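Local coordinates for protein beta-galactosidase (Streptococcus pneumoniae, PDB 4CUB) that is a galactose-binding module of a beta-galactosidase, an enzyme that probably removes terminal beta-linked galactose from glycans, at residues W49-R54 with R169-T174. Residues are numbered along the deposited sequence; the frame is centred on the assembly and turned at random.
Sequences WTNWNR and RGTSIT. With CA (calcium ion), chain E; GAL (beta-D-galactopyranose), chain C.
Trp52 and Arg169 run side by side, pointing the same way, and Trp52 CZ2 meets one face of the guanidinium, 3.4 Å from Arg169 NH1, with the two planes 45° apart. With CG anti to the backbone N (chi1 178°), the indole is turned so that one face receives galactose C5, while Asn53 CB lies against the opposite face. Asn53 also engages the arginine: Arg169 NH2 donates to Asn53 OD1 at 2.8 Å, in the guanidinium plane but from above the amide plane, well off the lone pairs, and a water joins the same oxygen to Arg169 NE. Further along, Asn51 N donates to Thr171 O, and Asn51 OD1 returns the second bond in place of a backbone acceptor, receiving Thr171 N at 2.8 Å almost in line with its C=O. Thr50 OG1 closes an ST turn on Trp52 N and bonds Asp29, itself a galactose ligand. Trp49 and Ile173 form a hydrogen-bonded antiparallel pair with reciprocal N-H to O bonds, next to Thr174, whose carbonyl oxygen binds calcium. An aromatic platform stacked on galactose, carried by a loop next to a strand of a calcium-bearing beta-sandwich, is characteristic of a galactose-binding carbohydrate-binding module.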
loop_
_atom_site.group_PDB
_atom_site.type_symbol
_atom_site.label_atom_id
_atom_site.label_comp_id
_atom_site.label_asym_id
_atom_site.label_seq_id
_atom_site.Cartn_x
_atom_site.Cartn_y
_atom_site.Cartn_z
ATOM N N TRP A 49 -1.334 -4.645 8.267
ATOM C CA TRP A 49 -0.494 -5.453 7.402
ATOM C C TRP A 49 0.890 -5.380 8.003
ATOM O O TRP A 49 1.292 -4.296 8.466
ATOM C CB TRP A 49 -0.433 -4.907 5.961
ATOM C CG TRP A 49 0.681 -5.577 5.169
ATOM C CD1 TRP A 49 0.599 -6.755 4.476
ATOM C CD2 TRP A 49 2.038 -5.123 5.034
ATOM N NE1 TRP A 49 1.810 -7.046 3.900
ATOM C CE2 TRP A 49 2.715 -6.067 4.232
ATOM C CE3 TRP A 49 2.745 -4.002 5.506
ATOM C CZ2 TRP A 49 4.086 -5.938 3.893
ATOM C CZ3 TRP A 49 4.102 -3.863 5.155
ATOM C CH2 TRP A 49 4.757 -4.829 4.367
ATOM N N THR A 50 1.631 -6.498 7.993
ATOM C CA THR A 50 3.072 -6.467 8.326
ATOM C C THR A 50 3.734 -7.525 7.509
ATOM O O THR A 50 3.068 -8.459 7.078
ATOM C CB THR A 50 3.437 -6.795 9.806
ATOM O OG1 THR A 50 3.416 -8.222 10.015
ATOM C CG2 THR A 50 2.513 -6.106 10.809
ATOM N N ASN A 51 5.046 -7.379 7.289
ATOM C CA ASN A 51 5.855 -8.516 6.882
ATOM C C ASN A 51 6.767 -9.040 8.003
ATOM O O ASN A 51 7.916 -9.435 7.754
ATOM C CB ASN A 51 6.629 -8.226 5.579
ATOM C CG ASN A 51 7.671 -7.114 5.716
ATOM O OD1 ASN A 51 7.739 -6.389 6.719
ATOM N ND2 ASN A 51 8.512 -6.989 4.684
ATOM N N TRP A 52 6.258 -9.047 9.239
ATOM C CA TRP A 52 7.038 -9.514 10.404
ATOM C C TRP A 52 7.555 -10.943 10.197
ATOM O O TRP A 52 6.768 -11.845 9.936
ATOM C CB TRP A 52 6.167 -9.475 11.660
ATOM C CG TRP A 52 6.830 -9.971 12.965
ATOM C CD1 TRP A 52 7.571 -9.227 13.841
ATOM C CD2 TRP A 52 6.719 -11.288 13.555
ATOM N NE1 TRP A 52 7.963 -10.007 14.925
ATOM C CE2 TRP A 52 7.448 -11.270 14.771
ATOM C CE3 TRP A 52 6.077 -12.476 13.169
ATOM C CZ2 TRP A 52 7.568 -12.402 15.598
ATOM C CZ3 TRP A 52 6.209 -13.603 13.977
ATOM C CH2 TRP A 52 6.943 -13.554 15.186
ATOM N N ASN A 53 8.876 -11.128 10.286
ATOM C CA ASN A 53 9.490 -12.448 10.282
ATOM C C ASN A 53 9.329 -13.134 8.942
ATOM O O ASN A 53 9.370 -14.348 8.871
ATOM C CB ASN A 53 8.913 -13.354 11.392
ATOM C CG ASN A 53 9.811 -14.549 11.704
ATOM O OD1 ASN A 53 11.034 -14.423 11.678
ATOM N ND2 ASN A 53 9.213 -15.701 12.006
ATOM N N ARG A 54 9.130 -12.350 7.891
ATOM C CA ARG A 54 9.172 -12.856 6.521
ATOM C C ARG A 54 10.635 -12.774 6.024
ATOM O O ARG A 54 11.456 -12.050 6.625
ATOM C CB ARG A 54 8.198 -12.057 5.659
ATOM C CG ARG A 54 6.732 -12.189 6.161
ATOM C CD ARG A 54 6.293 -13.671 6.182
ATOM N NE ARG A 54 6.044 -14.159 4.832
ATOM C CZ ARG A 54 5.536 -15.353 4.501
ATOM N NH1 ARG A 54 5.222 -16.274 5.428
ATOM N NH2 ARG A 54 5.340 -15.632 3.219
ATOM N N ARG A 169 11.705 -6.605 12.989
ATOM C CA ARG A 169 11.537 -7.829 12.155
ATOM C C ARG A 169 10.546 -7.649 10.993
ATOM O O ARG A 169 10.301 -8.582 10.208
ATOM C CB ARG A 169 11.186 -9.048 13.023
ATOM C CG ARG A 169 12.333 -9.470 13.936
ATOM C CD ARG A 169 11.916 -10.503 14.975
ATOM N NE ARG A 169 11.711 -11.832 14.389
ATOM C CZ ARG A 169 11.217 -12.879 15.053
ATOM N NH1 ARG A 169 10.869 -12.756 16.329
ATOM N NH2 ARG A 169 11.061 -14.052 14.437
ATOM N N GLY A 170 10.005 -6.437 10.852
ATOM C CA GLY A 170 9.163 -6.110 9.696
ATOM C C GLY A 170 8.661 -4.670 9.648
ATOM O O GLY A 170 8.874 -3.890 10.575
ATOM N N THR A 171 8.001 -4.325 8.545
ATOM C CA THR A 171 7.344 -3.025 8.398
ATOM C C THR A 171 5.864 -3.267 8.724
ATOM O O THR A 171 5.385 -4.377 8.557
ATOM C CB THR A 171 7.541 -2.457 6.976
ATOM O OG1 THR A 171 8.951 -2.316 6.710
ATOM C CG2 THR A 171 6.902 -1.104 6.840
ATOM N N SER A 172 5.158 -2.230 9.171
ATOM C CA SER A 172 3.793 -2.382 9.645
ATOM C C SER A 172 2.934 -1.196 9.264
ATOM O O SER A 172 3.344 -0.040 9.485
ATOM C CB SER A 172 3.800 -2.530 11.176
ATOM O OG SER A 172 2.491 -2.803 11.646
ATOM N N ILE A 173 1.738 -1.478 8.740
ATOM C CA ILE A 173 0.776 -0.430 8.320
ATOM C C ILE A 173 -0.655 -0.798 8.780
ATOM O O ILE A 173 -1.187 -1.846 8.424
ATOM C CB ILE A 173 0.773 -0.228 6.764
ATOM C CG1 ILE A 173 2.124 0.286 6.256
ATOM C CG2 ILE A 173 -0.334 0.719 6.311
ATOM C CD1 ILE A 173 2.281 0.199 4.747
ATOM N N THR A 174 -1.289 0.064 9.552
ATOM C CA THR A 174 -2.683 -0.208 9.921
ATOM C C THR A 174 -3.728 0.177 8.843
ATOM O O THR A 174 -4.781 -0.492 8.709
ATOM C CB THR A 174 -3.037 0.367 11.312
ATOM O OG1 THR A 174 -4.405 0.054 11.592
ATOM C CG2 THR A 174 -2.876 1.895 11.363
HETATM CA CA CA E . -7.020 -0.999 8.681
HETATM C C1 GAL C . 3.365 -11.044 15.776
HETATM C C2 GAL C . 2.263 -10.298 15.006
HETATM C C3 GAL C . 2.834 -9.088 14.245
HETATM C C4 GAL C . 3.689 -8.219 15.166
HETATM C C5 GAL C . 4.784 -9.069 15.824
HETATM C C6 GAL C . 5.591 -8.286 16.867
HETATM O O2 GAL C . 1.639 -11.166 14.085
HETATM O O3 GAL C . 1.810 -8.301 13.665
HETATM O O4 GAL C . 2.873 -7.587 16.137
HETATM O O5 GAL C . 4.163 -10.136 16.521
HETATM O O6 GAL C . 6.513 -7.394 16.284
HETATM O O HOH W 1 9.546 -3.948 4.598
HETATM O O HOH W 2 12.826 -12.164 12.049
HETATM O O HOH W 3 12.091 -10.213 8.216
#